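Local coordinates for protein-arginine-phosphatase (Bacillus subtilis subsp. subtilis, PDB 4KK3) that removes phosphate from phosphoarginine residues of many proteins, counteracting the arginine kinase McsB and so restoring DNA binding by the repressor CtsR, at residues A[8-12]-A[13-17]; A[126-129]-A[130-133]; A[81-84]-A[85-89]; A[19-22]-A[23-27]; A[101-104]-A[105-109]. All coordinates share one frame; numbering follows the deposited sequence.

Interaction 1. Residues A[8-12]-A[13-17]; sequences TGNTC and RSPMA. With PO4 (phosphate ion), chain B.
Arg13 and Thr8 meet beside one oxygen, O3, of a bound phosphate ion, the guanidinium lying edge-on to the ion with the phosphorus in its plane. Two nitrogens along that edge donate separately, NE of Arg13 to phosphate O1 at 2.9 Å and NH2 of Arg13 to O3 at 2.8 Å, both nearly straight. A bend at chi3 (-55°) curls the arginine chain round the ion, so that NE joins the residue's own backbone N on O1. The loop supplies the remaining grip: Gly9 N donates to O3, Thr11 N and Cys12 N donate to O4, and Thr11 OG1 gives a bond of 3.1 Å to phosphate O4. Thr8 OG1 sits 3.4 Å from Arg13 NH2, and its hydroxyl is hydrogen-bonded to His87 NE2. Behind the loop, the amide of Asn10 is held by Ser36, which meets ND2, and by Ser67 N, which donates to OD1. Met16 N closes the first helical turn on Cys12 O at 3.0 Å. Many donors thus converge on one anion at the start of helix 13-28, whose dipole probably adds to the attraction. This is the phosphate-binding P-loop of low molecular weight protein tyrosine phosphatases, which follows the nucleophile Cys7 and here serves phosphoarginine.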
loop_
_atom_site.group_PDB
_atom_site.type_symbol
_atom_site.label_atom_id
_atom_site.label_comp_id
_atom_site.label_asym_id
_atom_site.label_seq_id
_atom_site.Cartn_x
_atom_site.Cartn_y
_atom_site.Cartn_z
ATOM N N THR A 8 8.583 3.271 0.538
ATOM C CA THR A 8 9.714 4.063 1.002
ATOM C C THR A 8 9.298 5.526 1.245
ATOM O O THR A 8 9.339 6.030 2.369
ATOM C CB THR A 8 10.869 4.009 -0.018
ATOM O OG1 THR A 8 11.269 2.646 -0.229
ATOM C CG2 THR A 8 12.057 4.824 0.471
ATOM N N GLY A 9 8.885 6.211 0.187
ATOM C CA GLY A 9 8.613 7.634 0.304
ATOM C C GLY A 9 7.184 7.993 0.674
ATOM O O GLY A 9 6.918 9.128 1.075
ATOM N N ASN A 10 6.283 7.015 0.585
ATOM C CA ASN A 10 4.846 7.262 0.706
ATOM C C ASN A 10 4.468 8.337 -0.303
ATOM O O ASN A 10 3.632 9.192 -0.028
ATOM C CB ASN A 10 4.437 7.676 2.133
ATOM C CG ASN A 10 2.923 7.665 2.355
ATOM O OD1 ASN A 10 2.384 8.563 3.001
ATOM N ND2 ASN A 10 2.233 6.634 1.833
ATOM N N THR A 11 5.094 8.278 -1.471
ATOM C CA THR A 11 4.732 9.202 -2.555
ATOM C C THR A 11 4.214 8.498 -3.804
ATOM O O THR A 11 3.500 9.106 -4.603
ATOM C CB THR A 11 5.916 10.115 -2.954
ATOM O OG1 THR A 11 7.020 9.314 -3.396
ATOM C CG2 THR A 11 6.359 10.971 -1.774
ATOM N N CYS A 12 4.568 7.230 -3.992
ATOM C CA CYS A 12 4.146 6.527 -5.206
ATOM C C CYS A 12 3.340 5.243 -4.973
ATOM O O CYS A 12 2.130 5.208 -5.186
ATOM C CB CYS A 12 5.333 6.235 -6.104
ATOM S SG CYS A 12 6.413 7.663 -6.419
ATOM N N ARG A 13 4.015 4.191 -4.537
ATOM C CA ARG A 13 3.396 2.864 -4.452
ATOM C C ARG A 13 2.302 2.759 -3.399
ATOM O O ARG A 13 1.176 2.359 -3.705
ATOM C CB ARG A 13 4.456 1.797 -4.158
ATOM C CG ARG A 13 5.195 1.284 -5.376
ATOM C CD ARG A 13 6.497 0.562 -4.945
ATOM N NE ARG A 13 7.331 1.431 -4.127
ATOM C CZ ARG A 13 8.493 1.054 -3.598
ATOM N NH1 ARG A 13 8.939 -0.170 -3.824
ATOM N NH2 ARG A 13 9.197 1.903 -2.863
ATOM N N SER A 14 2.632 3.076 -2.149
ATOM C CA SER A 14 1.622 2.946 -1.106
ATOM C C SER A 14 0.428 3.911 -1.232
ATOM O O SER A 14 -0.690 3.487 -0.950
ATOM C CB SER A 14 2.195 2.841 0.329
ATOM O OG SER A 14 2.813 4.024 0.795
ATOM N N PRO A 15 0.647 5.178 -1.679
ATOM C CA PRO A 15 -0.535 6.013 -1.943
ATOM C C PRO A 15 -1.363 5.498 -3.113
ATOM O O PRO A 15 -2.589 5.605 -3.056
ATOM C CB PRO A 15 0.060 7.391 -2.289
ATOM C CG PRO A 15 1.430 7.381 -1.696
ATOM C CD PRO A 15 1.895 5.957 -1.813
HETATM N N MSE A 16 -0.728 4.981 -4.164
HETATM C CA MSE A 16 -1.495 4.361 -5.247
HETATM C C MSE A 16 -2.265 3.158 -4.733
HETATM O O MSE A 16 -3.424 2.980 -5.045
HETATM C CB MSE A 16 -0.605 3.956 -6.431
HETATM C CG MSE A 16 -0.303 5.133 -7.382
HETATM SE SE MSE A 16 0.510 4.568 -9.082
HETATM C CE MSE A 16 2.213 4.114 -8.361
ATOM N N ALA A 17 -1.620 2.327 -3.927
ATOM C CA ALA A 17 -2.316 1.151 -3.397
ATOM C C ALA A 17 -3.531 1.514 -2.534
ATOM O O ALA A 17 -4.601 0.908 -2.652
ATOM C CB ALA A 17 -1.347 0.280 -2.600
HETATM P P PO4 B . 7.635 5.281 -3.245
HETATM O O1 PO4 B . 6.780 4.225 -3.876
HETATM O O2 PO4 B . 8.534 5.884 -4.314
HETATM O O3 PO4 B . 8.557 4.603 -2.216
HETATM O O4 PO4 B . 6.884 6.382 -2.563
HETATM O O HOH W 1 12.589 2.431 -2.775
#

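Interaction 2. Residues A[126-129]-A[130-133]; sequences IYKQ and TRDE
Lys128 and Arg131 lie side by side on one flank of helix 124-145, pointing the same way. The aliphatic part of the lysine covers one face of the guanidinium: Lys128 CG comes within 3.9 Å of Arg131 NH1, and CB stands about 4.0 Å above the plane, toward its rim. Arg131 starts with CG opposite its backbone N (chi1 176°) and then bends at chi3, which brings NE and NH2 round to the next residue. Both nitrogens settle on a single oxygen, Asp132 OD1, at 3.1 Å from NE and 3.2 Å from NH2. That oxygen lies in the guanidinium plane, whereas the two nitrogens approach it from one face of the carboxylate, so the salt bridge is flat for the arginine and tilted for the aspartate. Farther out, Lys128 NZ forms a salt bridge with Glu57, which probably eases the nearness of two positive groups, and Arg131 NH1 donates to Ala54 O. Beneath these side chains run four regular helical bonds, among them Arg131 N to Tyr127 O at 2.8 Å. A water bridges Ile126 O and Thr130 OG1. On the buried side, Tyr127 and Thr130 press against Met16 of helix 13-28, and Tyr127 meets His50 edge-to-face. Helix 124-145 is thereby packed against helices 13-28 and 49-56, while Glu133 forms a salt bridge with Lys106 of helix 105-110.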
loop_
_atom_site.group_PDB
_atom_site.type_symbol
_atom_site.label_atom_id
_atom_site.label_comp_id
_atom_site.label_asym_id
_atom_site.label_seq_id
_atom_site.Cartn_x
_atom_site.Cartn_y
_atom_site.Cartn_z
ATOM N N ILE A 126 6.134 3.645 -16.785
ATOM C CA ILE A 126 6.575 2.842 -15.637
ATOM C C ILE A 126 5.516 2.877 -14.532
ATOM O O ILE A 126 5.143 1.839 -13.971
ATOM C CB ILE A 126 7.915 3.346 -15.059
ATOM C CG1 ILE A 126 9.051 3.115 -16.053
ATOM C CG2 ILE A 126 8.248 2.629 -13.741
ATOM C CD1 ILE A 126 9.371 1.650 -16.279
ATOM N N TYR A 127 5.024 4.075 -14.232
ATOM C CA TYR A 127 3.973 4.238 -13.228
ATOM C C TYR A 127 2.687 3.512 -13.592
ATOM O O TYR A 127 2.035 2.938 -12.726
ATOM C CB TYR A 127 3.652 5.707 -13.001
ATOM C CG TYR A 127 4.563 6.397 -12.028
ATOM C CD1 TYR A 127 5.829 6.801 -12.413
ATOM C CD2 TYR A 127 4.153 6.662 -10.725
ATOM C CE1 TYR A 127 6.665 7.438 -11.532
ATOM C CE2 TYR A 127 4.989 7.313 -9.834
ATOM C CZ TYR A 127 6.241 7.692 -10.245
ATOM O OH TYR A 127 7.083 8.337 -9.369
ATOM N N LYS A 128 2.308 3.543 -14.863
ATOM C CA LYS A 128 1.070 2.888 -15.260
ATOM C C LYS A 128 1.201 1.376 -15.117
ATOM O O LYS A 128 0.237 0.699 -14.779
ATOM C CB LYS A 128 0.630 3.296 -16.670
ATOM C CG LYS A 128 0.215 4.748 -16.758
ATOM C CD LYS A 128 -0.273 5.082 -18.164
ATOM C CE LYS A 128 -0.412 6.572 -18.371
ATOM N NZ LYS A 128 -1.126 6.887 -19.650
ATOM N N GLN A 129 2.405 0.857 -15.349
ATOM C CA GLN A 129 2.681 -0.560 -15.131
ATOM C C GLN A 129 2.584 -0.921 -13.647
ATOM O O GLN A 129 2.013 -1.943 -13.286
ATOM C CB GLN A 129 4.055 -0.934 -15.695
ATOM C CG GLN A 129 4.143 -0.808 -17.218
ATOM C CD GLN A 129 5.533 -1.105 -17.755
ATOM O OE1 GLN A 129 6.315 -0.193 -18.031
ATOM N NE2 GLN A 129 5.846 -2.387 -17.908
ATOM N N THR A 130 3.125 -0.062 -12.792
ATOM C CA THR A 130 2.998 -0.237 -11.347
ATOM C C THR A 130 1.528 -0.205 -10.931
ATOM O O THR A 130 1.052 -1.051 -10.168
ATOM C CB THR A 130 3.756 0.852 -10.595
ATOM O OG1 THR A 130 5.147 0.756 -10.919
ATOM C CG2 THR A 130 3.582 0.682 -9.091
ATOM N N ARG A 131 0.804 0.775 -11.458
ATOM C CA ARG A 131 -0.627 0.863 -11.189
ATOM C C ARG A 131 -1.341 -0.452 -11.530
ATOM O O ARG A 131 -2.131 -0.961 -10.735
ATOM C CB ARG A 131 -1.246 2.014 -11.993
ATOM C CG ARG A 131 -2.759 2.108 -11.832
ATOM C CD ARG A 131 -3.366 2.946 -12.961
ATOM N NE ARG A 131 -3.313 2.242 -14.242
ATOM C CZ ARG A 131 -3.340 2.831 -15.437
ATOM N NH1 ARG A 131 -3.403 4.157 -15.553
ATOM N NH2 ARG A 131 -3.277 2.085 -16.527
ATOM N N ASP A 132 -1.078 -0.985 -12.721
ATOM C CA ASP A 132 -1.740 -2.205 -13.177
ATOM C C ASP A 132 -1.352 -3.414 -12.334
ATOM O O ASP A 132 -2.181 -4.275 -12.046
ATOM C CB ASP A 132 -1.431 -2.476 -14.650
ATOM C CG ASP A 132 -2.109 -1.477 -15.581
ATOM O OD1 ASP A 132 -2.992 -0.734 -15.107
ATOM O OD2 ASP A 132 -1.765 -1.438 -16.782
ATOM N N GLU A 133 -0.079 -3.459 -11.949
ATOM C CA GLU A 133 0.434 -4.503 -11.086
ATOM C C GLU A 133 -0.302 -4.476 -9.743
ATOM O O GLU A 133 -0.758 -5.512 -9.247
ATOM C CB GLU A 133 1.939 -4.275 -10.891
ATOM C CG GLU A 133 2.634 -5.186 -9.892
ATOM C CD GLU A 133 4.106 -4.837 -9.753
ATOM O OE1 GLU A 133 4.500 -3.720 -10.150
ATOM O OE2 GLU A 133 4.873 -5.673 -9.251
HETATM O O HOH W 2 6.810 -0.253 -13.322
#

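Interaction 3. Residues A[81-84]-A[85-89]; sequences LAMT and HQHKQ
The chain leaves strand 79-82 at Ala82, turns through Met83, and enters helix 85-94 with Thr84 as N-cap, where Lys88 N makes a weak bond of 3.3 Å to Thr84 O. Thr84 and His87 then exchange bonds in both directions. Thr84 OG1 accepts from His87 N at 3.0 Å; its chi1 of 75° sets the hydroxyl between its own backbone N and carbonyl carbon, turned toward the first helical turn. In return, His87 ND1 accepts from Thr84 N at 3.2 Å, a bent bond whose donor lies 35° out of the ring plane. The same hydroxyl stands over one face of the imidazole, 3.2 Å above it and toward the rim, while the backbone of Met83 borders the ring's edge. Ala82 CB rests on His87 CB at 3.7 Å, at the root of the ring. Bonded through ND1 in this way, the ring presents NE2 to Thr8 OG1 of the phosphate-binding loop, making His87 a second-shell residue of that site. The reciprocal pair is a capping box, with histidine as the side-chain acceptor, placed at the strand-to-helix turn of the beta-alpha-beta unit formed by strand 79-82, helix 85-94 and strand 102-104.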
loop_
_atom_site.group_PDB
_atom_site.type_symbol
_atom_site.label_atom_id
_atom_site.label_comp_id
_atom_site.label_asym_id
_atom_site.label_seq_id
_atom_site.Cartn_x
_atom_site.Cartn_y
_atom_site.Cartn_z
ATOM N N LEU A 81 0.907 -4.136 4.942
ATOM C CA LEU A 81 1.356 -4.748 3.701
ATOM C C LEU A 81 2.408 -3.880 3.041
ATOM O O LEU A 81 2.111 -2.795 2.540
ATOM C CB LEU A 81 0.176 -4.962 2.751
ATOM C CG LEU A 81 -0.870 -5.932 3.314
ATOM C CD1 LEU A 81 -2.122 -5.989 2.438
ATOM C CD2 LEU A 81 -0.268 -7.331 3.501
ATOM N N ALA A 82 3.628 -4.384 3.033
ATOM C CA ALA A 82 4.792 -3.671 2.554
ATOM C C ALA A 82 4.996 -3.959 1.084
ATOM O O ALA A 82 4.637 -5.025 0.605
ATOM C CB ALA A 82 6.027 -4.156 3.341
HETATM N N MSE A 83 5.618 -3.034 0.365
HETATM C CA MSE A 83 5.866 -3.272 -1.063
HETATM C C MSE A 83 6.984 -4.281 -1.319
HETATM O O MSE A 83 6.902 -5.110 -2.236
HETATM C CB MSE A 83 6.175 -1.971 -1.801
HETATM C CG MSE A 83 5.036 -0.965 -1.798
HETATM SE SE MSE A 83 3.365 -1.698 -2.528
HETATM C CE MSE A 83 2.142 -0.836 -1.289
ATOM N N THR A 84 8.041 -4.212 -0.514
ATOM C CA THR A 84 9.194 -5.085 -0.729
ATOM C C THR A 84 9.609 -5.833 0.543
ATOM O O THR A 84 9.251 -5.445 1.661
ATOM C CB THR A 84 10.430 -4.304 -1.229
ATOM O OG1 THR A 84 11.005 -3.577 -0.137
ATOM C CG2 THR A 84 10.057 -3.325 -2.360
ATOM N N HIS A 85 10.392 -6.890 0.369
ATOM C CA HIS A 85 10.898 -7.623 1.519
ATOM C C HIS A 85 11.865 -6.754 2.336
ATOM O O HIS A 85 11.915 -6.845 3.555
ATOM C CB HIS A 85 11.503 -8.977 1.101
ATOM C CG HIS A 85 10.478 -10.062 0.929
ATOM N ND1 HIS A 85 9.818 -10.284 -0.261
ATOM C CD2 HIS A 85 9.989 -10.975 1.804
ATOM C CE1 HIS A 85 8.967 -11.285 -0.113
ATOM N NE2 HIS A 85 9.059 -11.728 1.128
ATOM N N GLN A 86 12.592 -5.874 1.669
ATOM C CA GLN A 86 13.417 -4.911 2.380
ATOM C C GLN A 86 12.587 -3.962 3.252
ATOM O O GLN A 86 13.027 -3.551 4.318
ATOM C CB GLN A 86 14.257 -4.097 1.402
ATOM C CG GLN A 86 15.217 -3.178 2.094
ATOM C CD GLN A 86 16.213 -3.934 2.955
ATOM O OE1 GLN A 86 16.125 -3.935 4.183
ATOM N NE2 GLN A 86 17.160 -4.587 2.311
ATOM N N HIS A 87 11.390 -3.594 2.796
ATOM C CA HIS A 87 10.534 -2.785 3.654
ATOM C C HIS A 87 10.188 -3.515 4.954
ATOM O O HIS A 87 10.187 -2.900 6.005
ATOM C CB HIS A 87 9.260 -2.383 2.933
ATOM C CG HIS A 87 9.478 -1.375 1.852
ATOM N ND1 HIS A 87 8.717 -1.348 0.702
ATOM C CD2 HIS A 87 10.353 -0.348 1.750
ATOM C CE1 HIS A 87 9.121 -0.351 -0.066
ATOM N NE2 HIS A 87 10.114 0.271 0.546
ATOM N N LYS A 88 9.899 -4.816 4.877
ATOM C CA LYS A 88 9.648 -5.632 6.076
ATOM C C LYS A 88 10.797 -5.575 7.060
ATOM O O LYS A 88 10.595 -5.511 8.275
ATOM C CB LYS A 88 9.421 -7.097 5.705
ATOM C CG LYS A 88 8.107 -7.350 5.010
ATOM C CD LYS A 88 7.907 -8.814 4.633
ATOM C CE LYS A 88 8.249 -9.776 5.748
ATOM N NZ LYS A 88 7.975 -11.178 5.314
ATOM N N GLN A 89 12.007 -5.603 6.518
ATOM C CA GLN A 89 13.234 -5.564 7.303
ATOM C C GLN A 89 13.398 -4.245 8.029
ATOM O O GLN A 89 13.794 -4.206 9.200
ATOM C CB GLN A 89 14.441 -5.799 6.396
ATOM C CG GLN A 89 14.504 -7.192 5.831
ATOM C CD GLN A 89 14.446 -8.243 6.924
ATOM O OE1 GLN A 89 15.055 -8.091 7.986
ATOM N NE2 GLN A 89 13.685 -9.300 6.686
#

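Interaction 4. Residues A[19-22]-A[23-27]; sequences ALFK and SIAER
Ile24 leans back over the preceding turn of helix 13-28, and its longer branch can be followed along a single carbonyl. CB lies 3.6 Å from Leu20 O. CG1, set opposite its own carbonyl carbon by a chi1 of -76°, comes nearest of the side-chain atoms to that oxygen at 3.4 Å, and CD1 at the tip remains 3.6 Å from it. The same oxygen accepts a hydrogen bond from the backbone N of Ile24 at 3.1 Å, in an almost straight line. Beyond the turn, the side chain packs on Arg139 and Ala142 of helix 124-145. One residue on, Ala25 CB stands over one face of the Phe21 ring, 4.4 Å from CE2; that ring also touches Leu141, Leu145 and Val34. On the outer side, Lys22 NZ pairs with Glu18, and Arg27 NH1 with Glu26 OE2. The division is that of an amphipathic helix: backbone polarity is spent within the helix, carbon surfaces face the sheet and helix 124-145, and the charged ends are paired along the exposed side.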
loop_
_atom_site.group_PDB
_atom_site.type_symbol
_atom_site.label_atom_id
_atom_site.label_comp_id
_atom_site.label_asym_id
_atom_site.label_seq_id
_atom_site.Cartn_x
_atom_site.Cartn_y
_atom_site.Cartn_z
ATOM N N ALA A 19 -5.362 4.285 -2.629
ATOM C CA ALA A 19 -6.466 4.858 -3.408
ATOM C C ALA A 19 -7.147 3.795 -4.256
ATOM O O ALA A 19 -8.389 3.767 -4.343
ATOM C CB ALA A 19 -5.958 5.998 -4.274
ATOM N N LEU A 20 -6.355 2.939 -4.900
ATOM C CA LEU A 20 -6.903 1.825 -5.672
ATOM C C LEU A 20 -7.716 0.869 -4.782
ATOM O O LEU A 20 -8.835 0.470 -5.137
ATOM C CB LEU A 20 -5.796 1.048 -6.396
ATOM C CG LEU A 20 -5.070 1.747 -7.551
ATOM C CD1 LEU A 20 -3.841 0.955 -7.960
ATOM C CD2 LEU A 20 -6.024 1.878 -8.731
ATOM N N PHE A 21 -7.156 0.493 -3.632
ATOM C CA PHE A 21 -7.867 -0.432 -2.745
ATOM C C PHE A 21 -9.142 0.148 -2.114
ATOM O O PHE A 21 -10.136 -0.568 -1.937
ATOM C CB PHE A 21 -6.942 -0.990 -1.665
ATOM C CG PHE A 21 -7.539 -2.135 -0.910
ATOM C CD1 PHE A 21 -7.811 -3.332 -1.557
ATOM C CD2 PHE A 21 -7.824 -2.020 0.436
ATOM C CE1 PHE A 21 -8.379 -4.402 -0.860
ATOM C CE2 PHE A 21 -8.388 -3.090 1.135
ATOM C CZ PHE A 21 -8.660 -4.268 0.478
ATOM N N LYS A 22 -9.119 1.430 -1.765
ATOM C CA LYS A 22 -10.319 2.064 -1.214
ATOM C C LYS A 22 -11.466 1.977 -2.214
ATOM O O LYS A 22 -12.607 1.698 -1.841
ATOM C CB LYS A 22 -10.053 3.521 -0.848
ATOM C CG LYS A 22 -9.305 3.712 0.467
ATOM C CD LYS A 22 -8.870 5.160 0.614
ATOM C CE LYS A 22 -8.402 5.483 2.020
ATOM N NZ LYS A 22 -7.902 6.891 2.094
ATOM N N SER A 23 -11.149 2.201 -3.486
ATOM C CA SER A 23 -12.150 2.135 -4.547
ATOM C C SER A 23 -12.707 0.727 -4.714
ATOM O O SER A 23 -13.925 0.531 -4.755
ATOM C CB SER A 23 -11.550 2.602 -5.873
ATOM O OG SER A 23 -12.534 2.578 -6.894
ATOM N N ILE A 24 -11.796 -0.240 -4.821
ATOM C CA ILE A 24 -12.128 -1.655 -4.956
ATOM C C ILE A 24 -12.951 -2.136 -3.766
ATOM O O ILE A 24 -13.976 -2.807 -3.934
ATOM C CB ILE A 24 -10.830 -2.507 -5.044
ATOM C CG1 ILE A 24 -10.197 -2.391 -6.425
ATOM C CG2 ILE A 24 -11.125 -3.969 -4.750
ATOM C CD1 ILE A 24 -8.747 -2.855 -6.449
ATOM N N ALA A 25 -12.505 -1.772 -2.563
ATOM C CA ALA A 25 -13.160 -2.193 -1.326
ATOM C C ALA A 25 -14.595 -1.706 -1.254
ATOM O O ALA A 25 -15.489 -2.446 -0.843
ATOM C CB ALA A 25 -12.382 -1.709 -0.105
ATOM N N GLU A 26 -14.824 -0.459 -1.650
ATOM C CA GLU A 26 -16.182 0.073 -1.571
ATOM C C GLU A 26 -17.116 -0.573 -2.595
ATOM O O GLU A 26 -18.314 -0.700 -2.350
ATOM C CB GLU A 26 -16.202 1.604 -1.656
ATOM C CG GLU A 26 -16.014 2.183 -3.043
ATOM C CD GLU A 26 -16.167 3.694 -3.059
ATOM O OE1 GLU A 26 -16.389 4.281 -1.978
ATOM O OE2 GLU A 26 -16.065 4.293 -4.152
ATOM N N ARG A 27 -16.572 -1.006 -3.729
ATOM C CA ARG A 27 -17.385 -1.692 -4.735
ATOM C C ARG A 27 -17.724 -3.105 -4.270
ATOM O O ARG A 27 -18.852 -3.574 -4.428
ATOM C CB ARG A 27 -16.655 -1.765 -6.074
ATOM C CG ARG A 27 -16.213 -0.425 -6.634
ATOM C CD ARG A 27 -17.309 0.266 -7.416
ATOM N NE ARG A 27 -16.751 1.117 -8.466
ATOM C CZ ARG A 27 -16.505 2.417 -8.336
ATOM N NH1 ARG A 27 -16.771 3.039 -7.195
ATOM N NH2 ARG A 27 -15.995 3.098 -9.351
#

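Interaction 5. Residues A[101-104]-A[105-109]; sequences KVFT and LKEYV
Thr104 has the most surface buried here, held where strand 102-104 passes into helix 105-109 at an angle of 95°. Its hydroxyl, turned between the backbone N and the carbonyl carbon, accepts from Glu107 N at 3.0 Å. Its carbonyl receives Tyr108 N at 3.1 Å, the first regular helical bond. Glu107 crosses Thr104 at about a right angle and answers with its carboxylate: OE1 accepts from Thr104 N at 3.0 Å, on the anti side and close to the carboxylate plane. With chi1 near -100°, away from a staggered value, and the chain extended beyond CG, Glu107 reaches back past the helix start. Its CB comes within 3.0 Å of Thr104 OG1, so the fit is tight. OE1 also forms a salt bridge with Lys88 NZ, whose charge would probably steady the carboxylate. Phe103 completes the group. OE1 lies at the edge of its ring, 3.7 Å from Phe103 CB, and Phe103 CD2 meets Tyr108 CD2 at 3.8 Å, the two rings inclined at 48°. Tyr108 also packs on Leu79 and Leu81 of the neighbouring strand. Thr104 and Glu107 form a capping box, the classical helix N-terminal motif, here turning an edge strand of the parallel sheet straight into a helix.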
loop_
_atom_site.group_PDB
_atom_site.type_symbol
_atom_site.label_atom_id
_atom_site.label_comp_id
_atom_site.label_asym_id
_atom_site.label_seq_id
_atom_site.Cartn_x
_atom_site.Cartn_y
_atom_site.Cartn_z
ATOM N N LYS A 101 2.141 -9.270 11.923
ATOM C CA LYS A 101 1.156 -8.515 11.134
ATOM C C LYS A 101 1.735 -7.907 9.859
ATOM O O LYS A 101 1.013 -7.270 9.097
ATOM C CB LYS A 101 0.496 -7.420 11.982
ATOM C CG LYS A 101 1.384 -6.221 12.247
ATOM C CD LYS A 101 0.637 -5.107 12.965
ATOM C CE LYS A 101 0.196 -5.520 14.355
ATOM N NZ LYS A 101 -0.452 -4.376 15.087
ATOM N N VAL A 102 3.027 -8.112 9.615
ATOM C CA VAL A 102 3.699 -7.473 8.479
ATOM C C VAL A 102 4.067 -8.491 7.399
ATOM O O VAL A 102 4.784 -9.473 7.663
ATOM C CB VAL A 102 4.984 -6.772 8.938
ATOM C CG1 VAL A 102 5.717 -6.147 7.756
ATOM C CG2 VAL A 102 4.682 -5.737 10.016
ATOM N N PHE A 103 3.588 -8.244 6.184
ATOM C CA PHE A 103 3.828 -9.126 5.051
ATOM C C PHE A 103 4.038 -8.269 3.827
ATOM O O PHE A 103 3.512 -7.163 3.768
ATOM C CB PHE A 103 2.609 -10.035 4.832
ATOM C CG PHE A 103 2.273 -10.889 6.024
ATOM C CD1 PHE A 103 2.923 -12.099 6.228
ATOM C CD2 PHE A 103 1.321 -10.479 6.947
ATOM C CE1 PHE A 103 2.635 -12.892 7.333
ATOM C CE2 PHE A 103 1.021 -11.274 8.050
ATOM C CZ PHE A 103 1.684 -12.479 8.244
ATOM N N THR A 104 4.770 -8.755 2.827
ATOM C CA THR A 104 4.715 -8.039 1.552
ATOM C C THR A 104 3.360 -8.258 0.910
ATOM O O THR A 104 2.685 -9.252 1.184
ATOM C CB THR A 104 5.798 -8.444 0.550
ATOM O OG1 THR A 104 5.565 -9.784 0.108
ATOM C CG2 THR A 104 7.194 -8.314 1.179
ATOM N N LEU A 105 2.959 -7.310 0.064
ATOM C CA LEU A 105 1.693 -7.426 -0.638
ATOM C C LEU A 105 1.660 -8.703 -1.484
ATOM O O LEU A 105 0.672 -9.450 -1.464
ATOM C CB LEU A 105 1.455 -6.170 -1.480
ATOM C CG LEU A 105 0.178 -6.147 -2.314
ATOM C CD1 LEU A 105 -1.068 -6.346 -1.470
ATOM C CD2 LEU A 105 0.106 -4.814 -3.040
ATOM N N LYS A 106 2.753 -8.990 -2.189
ATOM C CA LYS A 106 2.779 -10.181 -3.030
ATOM C C LYS A 106 2.711 -11.474 -2.206
ATOM O O LYS A 106 1.934 -12.359 -2.537
ATOM C CB LYS A 106 3.950 -10.170 -4.012
ATOM C CG LYS A 106 3.766 -9.108 -5.108
ATOM C CD LYS A 106 4.854 -9.161 -6.163
ATOM C CE LYS A 106 4.537 -8.169 -7.287
ATOM N NZ LYS A 106 5.611 -8.129 -8.312
ATOM N N GLU A 107 3.506 -11.554 -1.133
ATOM C CA GLU A 107 3.461 -12.687 -0.192
ATOM C C GLU A 107 2.048 -13.020 0.245
ATOM O O GLU A 107 1.581 -14.157 0.147
ATOM C CB GLU A 107 4.197 -12.316 1.105
ATOM C CG GLU A 107 5.582 -12.809 1.284
ATOM C CD GLU A 107 6.073 -12.554 2.702
ATOM O OE1 GLU A 107 5.690 -11.521 3.321
ATOM O OE2 GLU A 107 6.830 -13.398 3.203
ATOM N N TYR A 108 1.374 -12.004 0.768
ATOM C CA TYR A 108 0.089 -12.191 1.408
ATOM C C TYR A 108 -0.964 -12.638 0.405
ATOM O O TYR A 108 -1.765 -13.531 0.677
ATOM C CB TYR A 108 -0.331 -10.887 2.078
ATOM C CG TYR A 108 -1.479 -11.052 3.033
ATOM C CD1 TYR A 108 -2.782 -10.797 2.638
ATOM C CD2 TYR A 108 -1.254 -11.481 4.332
ATOM C CE1 TYR A 108 -3.831 -10.954 3.523
ATOM C CE2 TYR A 108 -2.286 -11.647 5.214
ATOM C CZ TYR A 108 -3.576 -11.385 4.810
ATOM O OH TYR A 108 -4.597 -11.554 5.717
ATOM N N VAL A 109 -0.948 -12.017 -0.766
ATOM C CA VAL A 109 -1.985 -12.253 -1.754
ATOM C C VAL A 109 -1.740 -13.503 -2.599
ATOM O O VAL A 109 -2.662 -14.285 -2.851
ATOM C CB VAL A 109 -2.138 -11.008 -2.659
ATOM C CG1 VAL A 109 -3.122 -11.285 -3.775
ATOM C CG2 VAL A 109 -2.571 -9.828 -1.813
#

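Along the chain the order is interaction 1, 4, 3, 5 and 2. Interactions 1 and 4 share helix 13-28, their centres about 15 Å apart, so the helix that begins at the phosphate runs on into the packing against helix 124-145. Interactions 3 and 5, with centres about 8 Å apart, start helices from the adjacent strands 79-82 and 102-104 of the parallel sheet. The active site draws on three of the five: Tyr127 and Thr130 of interaction 2 pack on Cys12, Arg13 and Met16, and His87 of interaction 3 meets Thr8. Interactions 2 and 3 thus flank the catalytic loop, while 4 and 5 belong to the surrounding fold, 5 tied to 2 by Lys106 and Glu133.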